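Putative dioxygenase (1H-3-hydroxy-4-oxoquinaldine 2,4-dioxygenase) (Mycobacteroides abscessus subsp. abscessus, PDB 6RA3) cleaves the heterocyclic ring of the Pseudomonas quinolone signal (PQS) with dioxygen, giving N-octanoylanthranilate and carbon monoxide. Local coordinates at residues A[29-34]-A[57-62]; A[196-201]-A[223-228]; A[212-215]-A[221-224]. All blocks are in the same frame, centred on the assembly; numbering follows the deposited sequence.

Interaction 1. Residues A[29-34]-A[57-62]; sequences SGWAHD and RGHGPD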
ATOM      1  N   SER A  29      -2.155 -18.424   3.697  1.00 31.83           N
ATOM      2  CA  SER A  29      -1.172 -18.328   4.753  1.00 32.03           C
ATOM      3  C   SER A  29      -1.724 -19.007   6.013  1.00 27.93           C
ATOM      4  O   SER A  29      -2.854 -19.499   6.038  1.00 27.81           O
ATOM      5  CB  SER A  29      -0.800 -16.863   4.999  1.00 42.36           C
ATOM      6  OG  SER A  29      -0.253 -16.254   3.832  1.00 32.37           O
ATOM      7  N   GLY A  30      -0.893 -19.082   7.042  1.00 29.81           N
ATOM      8  CA  GLY A  30      -1.304 -19.579   8.341  1.00 47.43           C
ATOM      9  C   GLY A  30      -2.016 -18.498   9.140  1.00 42.33           C
ATOM     10  O   GLY A  30      -2.388 -17.446   8.618  1.00 37.64           O
ATOM     11  N   TRP A  31      -2.207 -18.764  10.434  1.00 33.65           N
ATOM     12  CA  TRP A  31      -2.903 -17.809  11.287  1.00 26.49           C
ATOM     13  C   TRP A  31      -1.942 -16.696  11.642  1.00 26.92           C
ATOM     14  O   TRP A  31      -0.772 -16.940  11.892  1.00 28.52           O
ATOM     15  CB  TRP A  31      -3.443 -18.463  12.567  1.00 29.64           C
ATOM     16  CG  TRP A  31      -4.658 -19.224  12.351  1.00 29.50           C
ATOM     17  CD1 TRP A  31      -4.727 -20.523  12.000  1.00 30.95           C
ATOM     18  CD2 TRP A  31      -6.023 -18.752  12.429  1.00 30.63           C
ATOM     19  NE1 TRP A  31      -6.028 -20.897  11.856  1.00 35.09           N
ATOM     20  CE2 TRP A  31      -6.844 -19.830  12.120  1.00 27.98           C
ATOM     21  CE3 TRP A  31      -6.614 -17.529  12.746  1.00 29.63           C
ATOM     22  CZ2 TRP A  31      -8.228 -19.743  12.128  1.00 34.17           C
ATOM     23  CZ3 TRP A  31      -7.981 -17.435  12.725  1.00 31.33           C
ATOM     24  CH2 TRP A  31      -8.778 -18.535  12.430  1.00 33.01           C
ATOM     25  N   ALA A  32      -2.443 -15.458  11.640  1.00 29.94           N
ATOM     26  CA  ALA A  32      -1.719 -14.292  12.132  1.00 28.31           C
ATOM     27  C   ALA A  32      -0.647 -13.799  11.184  1.00 31.22           C
ATOM     28  O   ALA A  32       0.309 -13.164  11.618  1.00 29.94           O
ATOM     29  CB  ALA A  32      -1.058 -14.533  13.501  1.00 34.70           C
ATOM     30  N   HIS A  33      -0.762 -14.068   9.892  1.00 37.12           N
ATOM     31  CA  HIS A  33       0.142 -13.427   8.960  1.00 36.11           C
ATOM     32  C   HIS A  33      -0.548 -13.439   7.614  1.00 32.36           C
ATOM     33  O   HIS A  33      -1.630 -14.016   7.452  1.00 30.97           O
ATOM     34  CB  HIS A  33       1.552 -14.066   8.960  1.00 42.90           C
ATOM     35  CG  HIS A  33       1.605 -15.486   8.498  1.00 38.83           C
ATOM     36  ND1 HIS A  33       2.798 -16.135   8.276  1.00 46.34           N
ATOM     37  CD2 HIS A  33       0.632 -16.390   8.233  1.00 46.89           C
ATOM     38  CE1 HIS A  33       2.561 -17.371   7.878  1.00 50.44           C
ATOM     39  NE2 HIS A  33       1.256 -17.557   7.854  1.00 45.93           N
ATOM     40  N   ASP A  34       0.050 -12.721   6.668  1.00 35.00           N
ATOM     41  CA  ASP A  34      -0.680 -12.403   5.449  1.00 39.95           C
ATOM     42  C   ASP A  34       0.074 -12.867   4.203  1.00 36.59           C
ATOM     43  O   ASP A  34       0.969 -13.711   4.283  1.00 32.81           O
ATOM     44  CB  ASP A  34      -0.964 -10.897   5.408  1.00 32.65           C
ATOM     45  CG  ASP A  34       0.295 -10.055   5.381  1.00 38.70           C
ATOM     46  OD1 ASP A  34       1.412 -10.620   5.326  1.00 39.75           O
ATOM     47  OD2 ASP A  34       0.169  -8.805   5.425  1.00 42.80           O
ATOM     48  N   ARG A  57      -9.860 -13.242   6.329  1.00 25.42           N
ATOM     49  CA  ARG A  57     -10.615 -12.164   6.954  1.00 30.21           C
ATOM     50  C   ARG A  57      -9.921 -11.730   8.238  1.00 26.88           C
ATOM     51  O   ARG A  57      -9.289 -12.530   8.926  1.00 22.78           O
ATOM     52  CB  ARG A  57     -12.077 -12.592   7.195  1.00 28.71           C
ATOM     53  CG  ARG A  57     -12.336 -13.558   8.352  1.00 27.99           C
ATOM     54  CD  ARG A  57     -13.822 -13.729   8.607  1.00 32.83           C
ATOM     55  NE  ARG A  57     -14.594 -14.164   7.452  1.00 26.08           N
ATOM     56  CZ  ARG A  57     -15.906 -14.337   7.474  1.00 28.22           C
ATOM     57  NH1 ARG A  57     -16.594 -14.093   8.585  1.00 30.20           N
ATOM     58  NH2 ARG A  57     -16.544 -14.748   6.392  1.00 30.81           N
ATOM     59  N   GLY A  58      -9.938 -10.421   8.497  1.00 29.29           N
ATOM     60  CA  GLY A  58      -9.241  -9.878   9.645  1.00 25.03           C
ATOM     61  C   GLY A  58      -7.729  -9.834   9.544  1.00 28.68           C
ATOM     62  O   GLY A  58      -7.075  -9.378  10.491  1.00 20.48           O
ATOM     63  N   HIS A  59      -7.144 -10.297   8.434  1.00 29.09           N
ATOM     64  CA  HIS A  59      -5.697 -10.329   8.263  1.00 25.69           C
ATOM     65  C   HIS A  59      -5.188  -9.313   7.247  1.00 24.59           C
ATOM     66  O   HIS A  59      -3.964  -9.192   7.073  1.00 25.90           O
ATOM     67  CB  HIS A  59      -5.237 -11.734   7.810  1.00 25.80           C
ATOM     68  CG  HIS A  59      -5.303 -12.772   8.884  1.00 30.80           C
ATOM     69  ND1 HIS A  59      -6.493 -13.221   9.412  1.00 28.22           N
ATOM     70  CD2 HIS A  59      -4.326 -13.419   9.552  1.00 29.59           C
ATOM     71  CE1 HIS A  59      -6.245 -14.132  10.338  1.00 30.67           C
ATOM     72  NE2 HIS A  59      -4.939 -14.269  10.440  1.00 25.04           N
ATOM     73  N   GLY A  60      -6.077  -8.615   6.562  1.00 28.59           N
ATOM     74  CA  GLY A  60      -5.683  -7.632   5.573  1.00 34.27           C
ATOM     75  C   GLY A  60      -5.150  -6.366   6.221  1.00 30.44           C
ATOM     76  O   GLY A  60      -4.852  -6.342   7.420  1.00 24.36           O
ATOM     77  N   PRO A  61      -5.034  -5.281   5.439  1.00 25.96           N
ATOM     78  CA  PRO A  61      -4.608  -4.000   6.035  1.00 32.73           C
ATOM     79  C   PRO A  61      -5.563  -3.498   7.111  1.00 25.32           C
ATOM     80  O   PRO A  61      -5.094  -2.860   8.047  1.00 27.79           O
ATOM     81  CB  PRO A  61      -4.521  -3.032   4.832  1.00 30.08           C
ATOM     82  CG  PRO A  61      -5.134  -3.725   3.685  1.00 31.84           C
ATOM     83  CD  PRO A  61      -5.175  -5.208   3.973  1.00 30.47           C
ATOM     84  N   ASP A  62      -6.868  -3.782   7.026  1.00 24.27           N
ATOM     85  CA  ASP A  62      -7.813  -3.371   8.059  1.00 22.61           C
ATOM     86  C   ASP A  62      -7.682  -4.309   9.255  1.00 28.50           C
ATOM     87  O   ASP A  62      -8.110  -5.464   9.194  1.00 26.15           O
ATOM     88  CB  ASP A  62      -9.236  -3.362   7.507  1.00 25.12           C
ATOM     89  CG  ASP A  62     -10.291  -3.058   8.580  1.00 28.40           C
ATOM     90  OD1 ASP A  62      -9.916  -2.790   9.760  1.00 25.84           O
ATOM     91  OD2 ASP A  62     -11.508  -3.099   8.251  1.00 33.74           O
TER
HETATM   92  O   HOH W   1      -2.001  -7.425   6.112  1.00 26.42           O
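His59 sends its imidazole to the loop 29-34, and the ring edge makes the contact. NE2 accepts the backbone N-H of Ala32 (Ala32 N to His59 NE2 3.0 Å), with the donor almost exactly in the ring plane. The other nitrogen, ND1, donates to Arg57 O at 2.9 Å from His59 ND1, with the N-H almost straight (168°), so one bond at each nitrogen fixes the ring's rotation. CG lies anti to the carbonyl carbon of His59 (chi1 -73°), which swings the ring across to Ala32. The Trp31 side chain crosses that of His59 at about a right angle, and its CE3 comes to 4.2 Å from His59 CE1. Both segments are loops that follow neighbouring parallel strands, 24-28 and 51-54, of the alpha/beta hydrolase sheet. In this family the first of these loops commonly helps form the oxyanion hole; here the Trp31 side chain comes within about 4 Å of that of the substrate-binding His97. Gly30 to His33 forms a type II turn, closed further by Gly30 N bonding to His33 NE2 at 2.8 Å. At the far end a water donates to both Asp34 OD2 and His59 O.

Interaction 2. Residues A[196-201]-A[223-228]; sequences SPMRRM and DALHDD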
ATOM      1  N   SER A 196      -6.963 -35.888  13.130  1.00 46.66           N
ATOM      2  CA  SER A 196      -5.742 -35.427  12.487  1.00 48.64           C
ATOM      3  C   SER A 196      -6.081 -35.010  11.061  1.00 44.12           C
ATOM      4  O   SER A 196      -7.155 -35.355  10.544  1.00 37.86           O
ATOM      5  CB  SER A 196      -4.656 -36.517  12.487  1.00 52.22           C
ATOM      6  OG  SER A 196      -4.872 -37.447  11.435  1.00 53.81           O
ATOM      7  N   PRO A 197      -5.191 -34.264  10.404  1.00 41.90           N
ATOM      8  CA  PRO A 197      -5.451 -33.883   8.997  1.00 47.45           C
ATOM      9  C   PRO A 197      -5.519 -35.078   8.045  1.00 46.82           C
ATOM     10  O   PRO A 197      -6.266 -35.044   7.055  1.00 41.44           O
ATOM     11  CB  PRO A 197      -4.268 -32.964   8.661  1.00 48.78           C
ATOM     12  CG  PRO A 197      -3.543 -32.702   9.955  1.00 49.24           C
ATOM     13  CD  PRO A 197      -3.853 -33.851  10.858  1.00 46.48           C
ATOM     14  N   MET A 198      -4.758 -36.143   8.315  1.00 52.49           N
ATOM     15  CA  MET A 198      -4.829 -37.333   7.466  1.00 50.96           C
ATOM     16  C   MET A 198      -6.211 -37.963   7.520  1.00 54.68           C
ATOM     17  O   MET A 198      -6.759 -38.372   6.485  1.00 50.63           O
ATOM     18  CB  MET A 198      -3.764 -38.330   7.882  1.00 45.11           C
ATOM     19  CG  MET A 198      -2.358 -37.867   7.523  1.00 49.08           C
ATOM     20  SD  MET A 198      -1.078 -39.031   8.004  1.00 44.36           S
ATOM     21  CE  MET A 198       0.329 -38.589   6.960  1.00 44.91           C
ATOM     22  N   ARG A 199      -6.806 -38.031   8.714  1.00 53.89           N
ATOM     23  CA  ARG A 199      -8.176 -38.514   8.811  1.00 57.79           C
ATOM     24  C   ARG A 199      -9.132 -37.565   8.101  1.00 54.28           C
ATOM     25  O   ARG A 199     -10.076 -38.007   7.425  1.00 47.93           O
ATOM     26  CB  ARG A 199      -8.559 -38.713  10.282  1.00 60.72           C
ATOM     27  CG  ARG A 199      -7.915 -39.965  10.895  1.00 63.66           C
ATOM     28  CD  ARG A 199      -8.214 -40.127  12.382  1.00 75.86           C
ATOM     29  NE  ARG A 199      -9.633 -40.377  12.657  1.00 86.28           N
ATOM     30  CZ  ARG A 199     -10.259 -41.534  12.429  1.00 92.17           C
ATOM     31  NH1 ARG A 199      -9.603 -42.562  11.901  1.00 99.45           N
ATOM     32  NH2 ARG A 199     -11.551 -41.661  12.715  1.00 96.05           N
ATOM     33  N   ARG A 200      -8.895 -36.253   8.211  1.00 54.52           N
ATOM     34  CA  ARG A 200      -9.699 -35.323   7.423  1.00 48.23           C
ATOM     35  C   ARG A 200      -9.574 -35.650   5.932  1.00 44.48           C
ATOM     36  O   ARG A 200     -10.582 -35.699   5.211  1.00 40.14           O
ATOM     37  CB  ARG A 200      -9.296 -33.869   7.720  1.00 42.64           C
ATOM     38  CG  ARG A 200     -10.394 -32.836   7.366  1.00 42.36           C
ATOM     39  CD  ARG A 200     -10.488 -32.516   5.857  1.00 41.12           C
ATOM     40  NE  ARG A 200     -11.700 -31.754   5.525  1.00 38.78           N
ATOM     41  CZ  ARG A 200     -12.814 -32.277   5.016  1.00 44.32           C
ATOM     42  NH1 ARG A 200     -12.884 -33.574   4.740  1.00 39.19           N
ATOM     43  NH2 ARG A 200     -13.865 -31.497   4.780  1.00 44.51           N
ATOM     44  N   MET A 201      -8.349 -35.926   5.462  1.00 40.72           N
ATOM     45  CA  MET A 201      -8.141 -36.235   4.038  1.00 49.83           C
ATOM     46  C   MET A 201      -8.875 -37.504   3.601  1.00 53.82           C
ATOM     47  O   MET A 201      -9.439 -37.554   2.495  1.00 44.18           O
ATOM     48  CB  MET A 201      -6.655 -36.382   3.738  1.00 48.67           C
ATOM     49  CG  MET A 201      -5.877 -35.098   3.902  1.00 47.43           C
ATOM     50  SD  MET A 201      -4.213 -35.243   3.312  1.00 48.49           S
ATOM     51  CE  MET A 201      -3.128 -35.040   4.701  1.00 42.08           C
ATOM     52  N   ASP A 223       7.781 -39.684   9.306  1.00 49.34           N
ATOM     53  CA  ASP A 223       7.959 -40.064   7.907  1.00 52.93           C
ATOM     54  C   ASP A 223       7.245 -41.371   7.564  1.00 57.19           C
ATOM     55  O   ASP A 223       6.601 -41.477   6.510  1.00 47.14           O
ATOM     56  CB  ASP A 223       9.448 -40.179   7.619  1.00 50.27           C
ATOM     57  CG  ASP A 223      10.178 -38.909   7.964  1.00 59.08           C
ATOM     58  OD1 ASP A 223      10.539 -38.150   7.036  1.00 60.83           O
ATOM     59  OD2 ASP A 223      10.333 -38.642   9.175  1.00 53.88           O
ATOM     60  N   ALA A 224       7.389 -42.401   8.415  1.00 54.15           N
ATOM     61  CA  ALA A 224       6.783 -43.692   8.097  1.00 49.93           C
ATOM     62  C   ALA A 224       5.272 -43.589   8.080  1.00 50.80           C
ATOM     63  O   ALA A 224       4.603 -44.323   7.336  1.00 47.48           O
ATOM     64  CB  ALA A 224       7.222 -44.762   9.095  1.00 54.05           C
ATOM     65  N   LEU A 225       4.710 -42.683   8.884  1.00 42.86           N
ATOM     66  CA  LEU A 225       3.273 -42.455   8.809  1.00 49.35           C
ATOM     67  C   LEU A 225       2.881 -41.940   7.421  1.00 51.03           C
ATOM     68  O   LEU A 225       1.811 -42.288   6.900  1.00 47.54           O
ATOM     69  CB  LEU A 225       2.863 -41.478   9.912  1.00 48.02           C
ATOM     70  CG  LEU A 225       1.438 -40.929   9.903  1.00 47.41           C
ATOM     71  CD1 LEU A 225       0.420 -41.939  10.457  1.00 46.99           C
ATOM     72  CD2 LEU A 225       1.430 -39.621  10.682  1.00 51.52           C
ATOM     73  N   HIS A 226       3.750 -41.132   6.806  1.00 48.47           N
ATOM     74  CA  HIS A 226       3.487 -40.606   5.465  1.00 53.16           C
ATOM     75  C   HIS A 226       3.611 -41.697   4.404  1.00 54.32           C
ATOM     76  O   HIS A 226       2.689 -41.907   3.605  1.00 46.80           O
ATOM     77  CB  HIS A 226       4.442 -39.458   5.155  1.00 46.03           C
ATOM     78  CG  HIS A 226       4.037 -38.147   5.756  1.00 59.43           C
ATOM     79  ND1 HIS A 226       4.419 -37.757   7.024  1.00 54.01           N
ATOM     80  CD2 HIS A 226       3.299 -37.127   5.254  1.00 55.48           C
ATOM     81  CE1 HIS A 226       3.915 -36.564   7.283  1.00 52.65           C
ATOM     82  NE2 HIS A 226       3.233 -36.158   6.226  1.00 50.84           N
ATOM     83  N   ASP A 227       4.771 -42.376   4.358  1.00 55.78           N
ATOM     84  CA  ASP A 227       4.933 -43.575   3.528  1.00 54.81           C
ATOM     85  C   ASP A 227       3.705 -44.456   3.620  1.00 53.78           C
ATOM     86  O   ASP A 227       3.131 -44.873   2.611  1.00 47.34           O
ATOM     87  CB  ASP A 227       6.159 -44.371   3.981  1.00 62.96           C
ATOM     88  CG  ASP A 227       7.445 -43.620   3.779  1.00 64.49           C
ATOM     89  OD1 ASP A 227       7.504 -42.871   2.780  1.00 71.62           O
ATOM     90  OD2 ASP A 227       8.392 -43.773   4.590  1.00 54.75           O
ATOM     91  N   ASP A 228       3.318 -44.758   4.860  1.00 54.27           N
ATOM     92  CA  ASP A 228       2.138 -45.554   5.152  1.00 54.92           C
ATOM     93  C   ASP A 228       0.901 -44.939   4.522  1.00 54.43           C
ATOM     94  O   ASP A 228       0.111 -45.625   3.863  1.00 52.30           O
ATOM     95  CB  ASP A 228       2.004 -45.646   6.677  1.00 60.91           C
ATOM     96  CG  ASP A 228       1.032 -46.706   7.133  1.00 63.32           C
ATOM     97  OD1 ASP A 228      -0.111 -46.768   6.610  1.00 75.93           O
ATOM     98  OD2 ASP A 228       1.425 -47.472   8.047  1.00 72.46           O
TER
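Met198 reaches out from helix 197-202 and sets its terminal methyl on the imidazole of His226, in helix 221-232. This CH-pi contact is well centred: Met198 CE stands 3.8 Å from the centroid of the His226 ring, 13° off the ring normal, and its nearest ring atom is His226 CD2, 3.7 Å from Met198 CE. The methionine holds its CG anti to the carbonyl carbon and is extended from there on (chi2 -180°), which carries CE out over the face of the ring. The sulfur lies farther out along nearly the same normal, above the face but at a distance.

The apolar part of the contact belongs to Leu225. Met198 and Leu225 meet tip to tip, with Met198 SD 3.7 Å from Leu225 CG and its CD2 branch equally close to the sulfur. Met198 CE is also near these two carbons; the leucine branch meets the end of the methionine from one side and the imidazole from another, roughly at right angles. Met124, from a loop, packs on both Met198 and His226.

Polar bonds do not cross between the segments; they anchor the ring that the methyl covers. His226 ND1 bonds to Tyr222 O, one turn earlier in its own helix, and His226 NE2 bonds to His212 ND1, so both nitrogens are engaged while the face takes the methyl. At the start of the other helix, Ser196 is the N-cap, its OG accepting a weak bond from Arg199 N.

The closest backbones, at Met198 and His226, are still 9.2 Å apart between CA atoms. The extended Met198 spans this gap, joining the short helix leading into strand 209-214 to the helix of the following beta-alpha-beta crossover, late in the alpha/beta hydrolase fold.

Interaction 3. Residues A[212-215]-A[221-224]; sequences HVFS and EYDA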
ATOM      1  N   HIS A 212       1.982 -33.012   0.886  1.00 47.29           N
ATOM      2  CA  HIS A 212       2.488 -32.349   2.076  1.00 46.04           C
ATOM      3  C   HIS A 212       3.995 -32.216   1.948  1.00 43.40           C
ATOM      4  O   HIS A 212       4.691 -33.194   1.656  1.00 40.14           O
ATOM      5  CB  HIS A 212       2.111 -33.123   3.344  1.00 46.88           C
ATOM      6  CG  HIS A 212       2.560 -32.469   4.609  1.00 52.30           C
ATOM      7  ND1 HIS A 212       2.842 -33.183   5.753  1.00 56.49           N
ATOM      8  CD2 HIS A 212       2.772 -31.168   4.917  1.00 50.53           C
ATOM      9  CE1 HIS A 212       3.217 -32.353   6.709  1.00 57.63           C
ATOM     10  NE2 HIS A 212       3.189 -31.124   6.225  1.00 58.49           N
ATOM     11  N   VAL A 213       4.480 -30.994   2.109  1.00 41.33           N
ATOM     12  CA  VAL A 213       5.896 -30.671   2.105  1.00 47.13           C
ATOM     13  C   VAL A 213       6.201 -30.047   3.452  1.00 54.50           C
ATOM     14  O   VAL A 213       5.464 -29.165   3.907  1.00 47.29           O
ATOM     15  CB  VAL A 213       6.254 -29.699   0.964  1.00 58.86           C
ATOM     16  CG1 VAL A 213       7.702 -29.347   1.021  1.00 47.50           C
ATOM     17  CG2 VAL A 213       5.907 -30.298  -0.382  1.00 68.37           C
ATOM     18  N   PHE A 214       7.290 -30.479   4.078  1.00 51.04           N
ATOM     19  CA  PHE A 214       7.545 -30.088   5.455  1.00 49.93           C
ATOM     20  C   PHE A 214       9.024 -30.245   5.745  1.00 48.40           C
ATOM     21  O   PHE A 214       9.757 -30.893   5.000  1.00 52.15           O
ATOM     22  CB  PHE A 214       6.704 -30.925   6.421  1.00 51.60           C
ATOM     23  CG  PHE A 214       6.910 -32.414   6.273  1.00 50.78           C
ATOM     24  CD1 PHE A 214       6.028 -33.179   5.518  1.00 50.92           C
ATOM     25  CD2 PHE A 214       7.983 -33.045   6.892  1.00 49.84           C
ATOM     26  CE1 PHE A 214       6.208 -34.560   5.389  1.00 51.37           C
ATOM     27  CE2 PHE A 214       8.172 -34.422   6.766  1.00 49.73           C
ATOM     28  CZ  PHE A 214       7.282 -35.178   6.014  1.00 50.37           C
ATOM     29  N   SER A 215       9.445 -29.633   6.848  1.00 48.34           N
ATOM     30  CA  SER A 215      10.812 -29.730   7.346  1.00 49.47           C
ATOM     31  C   SER A 215      10.900 -30.042   8.825  1.00 51.42           C
ATOM     32  O   SER A 215      11.954 -30.498   9.286  1.00 45.99           O
ATOM     33  CB  SER A 215      11.558 -28.416   7.109  1.00 46.17           C
ATOM     34  OG  SER A 215      11.582 -28.088   5.742  1.00 50.65           O
ATOM     35  N   GLU A 221       9.753 -41.230  12.790  1.00 54.48           N
ATOM     36  CA  GLU A 221       8.621 -42.088  12.445  1.00 59.22           C
ATOM     37  C   GLU A 221       7.433 -41.293  11.902  1.00 63.10           C
ATOM     38  O   GLU A 221       6.500 -41.888  11.341  1.00 53.90           O
ATOM     39  CB  GLU A 221       8.211 -42.898  13.678  1.00 68.72           C
ATOM     40  CG  GLU A 221       7.040 -43.863  13.506  1.00 73.92           C
ATOM     41  CD  GLU A 221       7.422 -45.182  12.822  1.00 90.58           C
ATOM     42  OE1 GLU A 221       8.614 -45.565  12.884  1.00 94.79           O
ATOM     43  OE2 GLU A 221       6.527 -45.838  12.233  1.00 75.65           O
ATOM     44  N   TYR A 222       7.437 -39.967  12.075  1.00 69.02           N
ATOM     45  CA  TYR A 222       6.532 -39.102  11.325  1.00 67.33           C
ATOM     46  C   TYR A 222       6.576 -39.440   9.832  1.00 55.13           C
ATOM     47  O   TYR A 222       5.535 -39.502   9.162  1.00 55.13           O
ATOM     48  CB  TYR A 222       6.920 -37.635  11.582  1.00 67.29           C
ATOM     49  CG  TYR A 222       5.878 -36.604  11.191  1.00 66.05           C
ATOM     50  CD1 TYR A 222       4.739 -36.413  11.969  1.00 67.97           C
ATOM     51  CD2 TYR A 222       6.036 -35.819  10.056  1.00 57.57           C
ATOM     52  CE1 TYR A 222       3.783 -35.475  11.626  1.00 61.25           C
ATOM     53  CE2 TYR A 222       5.088 -34.871   9.703  1.00 51.47           C
ATOM     54  CZ  TYR A 222       3.961 -34.705  10.489  1.00 60.38           C
ATOM     55  OH  TYR A 222       2.997 -33.776  10.161  1.00 59.09           O
ATOM     56  N   ASP A 223       7.781 -39.684   9.306  1.00 49.34           N
ATOM     57  CA  ASP A 223       7.959 -40.064   7.907  1.00 52.93           C
ATOM     58  C   ASP A 223       7.245 -41.371   7.564  1.00 57.19           C
ATOM     59  O   ASP A 223       6.601 -41.477   6.510  1.00 47.14           O
ATOM     60  CB  ASP A 223       9.448 -40.179   7.619  1.00 50.27           C
ATOM     61  CG  ASP A 223      10.178 -38.909   7.964  1.00 59.08           C
ATOM     62  OD1 ASP A 223      10.539 -38.150   7.036  1.00 60.83           O
ATOM     63  OD2 ASP A 223      10.333 -38.642   9.175  1.00 53.88           O
ATOM     64  N   ALA A 224       7.389 -42.401   8.415  1.00 54.15           N
ATOM     65  CA  ALA A 224       6.783 -43.692   8.097  1.00 49.93           C
ATOM     66  C   ALA A 224       5.272 -43.589   8.080  1.00 50.80           C
ATOM     67  O   ALA A 224       4.603 -44.323   7.336  1.00 47.48           O
ATOM     68  CB  ALA A 224       7.222 -44.762   9.095  1.00 54.05           C
TER
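Tyr222 turns the edge of its ring toward the face of Phe214, a T-shaped pair with centroids 5.5 Å apart and planes at 86°. The touching edge is the CD2-CE2 side: CE2 stands over the middle of the phenylalanine ring, and Tyr222 CD2 comes to 4.2 Å from Phe214 CE2. The two side chains run past each other in opposite directions, one from the strand and one from the helix. With CG of Phe214 between the backbone N and the carbonyl carbon (chi1 56°), the phenyl group turns back toward His212, and one corner of its ring, CD1, hangs over the rim of the His212 imidazole, 3.1 Å above its plane. This aromatic cluster is the tight part. At its inner end the tyrosine hydroxyl sits at the edge of the imidazole, Tyr222 OH 3.7 Å from His212 CE1, while its hydrogen bond is with Met124 N. His212 ND1 bonds to NE2 of His226, whose ring also meets those of Phe214 and Tyr222. His212 NE2 accepts from Leu122 N, consistent with a ring that keeps its proton on ND1.

The elements joined are strand 209-214 and helix 221-232, the first two members of a beta-alpha-beta unit completed by strand 236-240. The side chain of Phe214 lies about 8 Å from that of the active-site His246.

Toward the outside the contact thins. Asp223 is partly exposed, and its carboxylate merely grazes the phenylalanine edge, with Asp223 OD1 4.4 Å from Phe214 CE2. That oxygen's stronger partner is Arg240, in a salt bridge that ties the helix to the last strand of the unit; Arg240 also packs on both Phe214 and Tyr222.

Along the chain interaction 1 comes first and is complete before the other two begin; it lies on the opposite side of the chain's centre, 27 to 28 Å from them between centres. Interactions 2 and 3 are neighbours, 9 Å apart between centres. They share Asp223 and Ala224 in helix 221-232, and the hydrogen bond between His226 and His212 joins them directly. Helix 197-202 and strand 209-214 follow each other in sequence and both rest against that helix. One mixed sheet links all three: interaction 1 joins the loops after strands 24-28 and 51-54 beside the substrate site, while the other two fasten the late crossover helix near the sheet edge formed by strand 236-240.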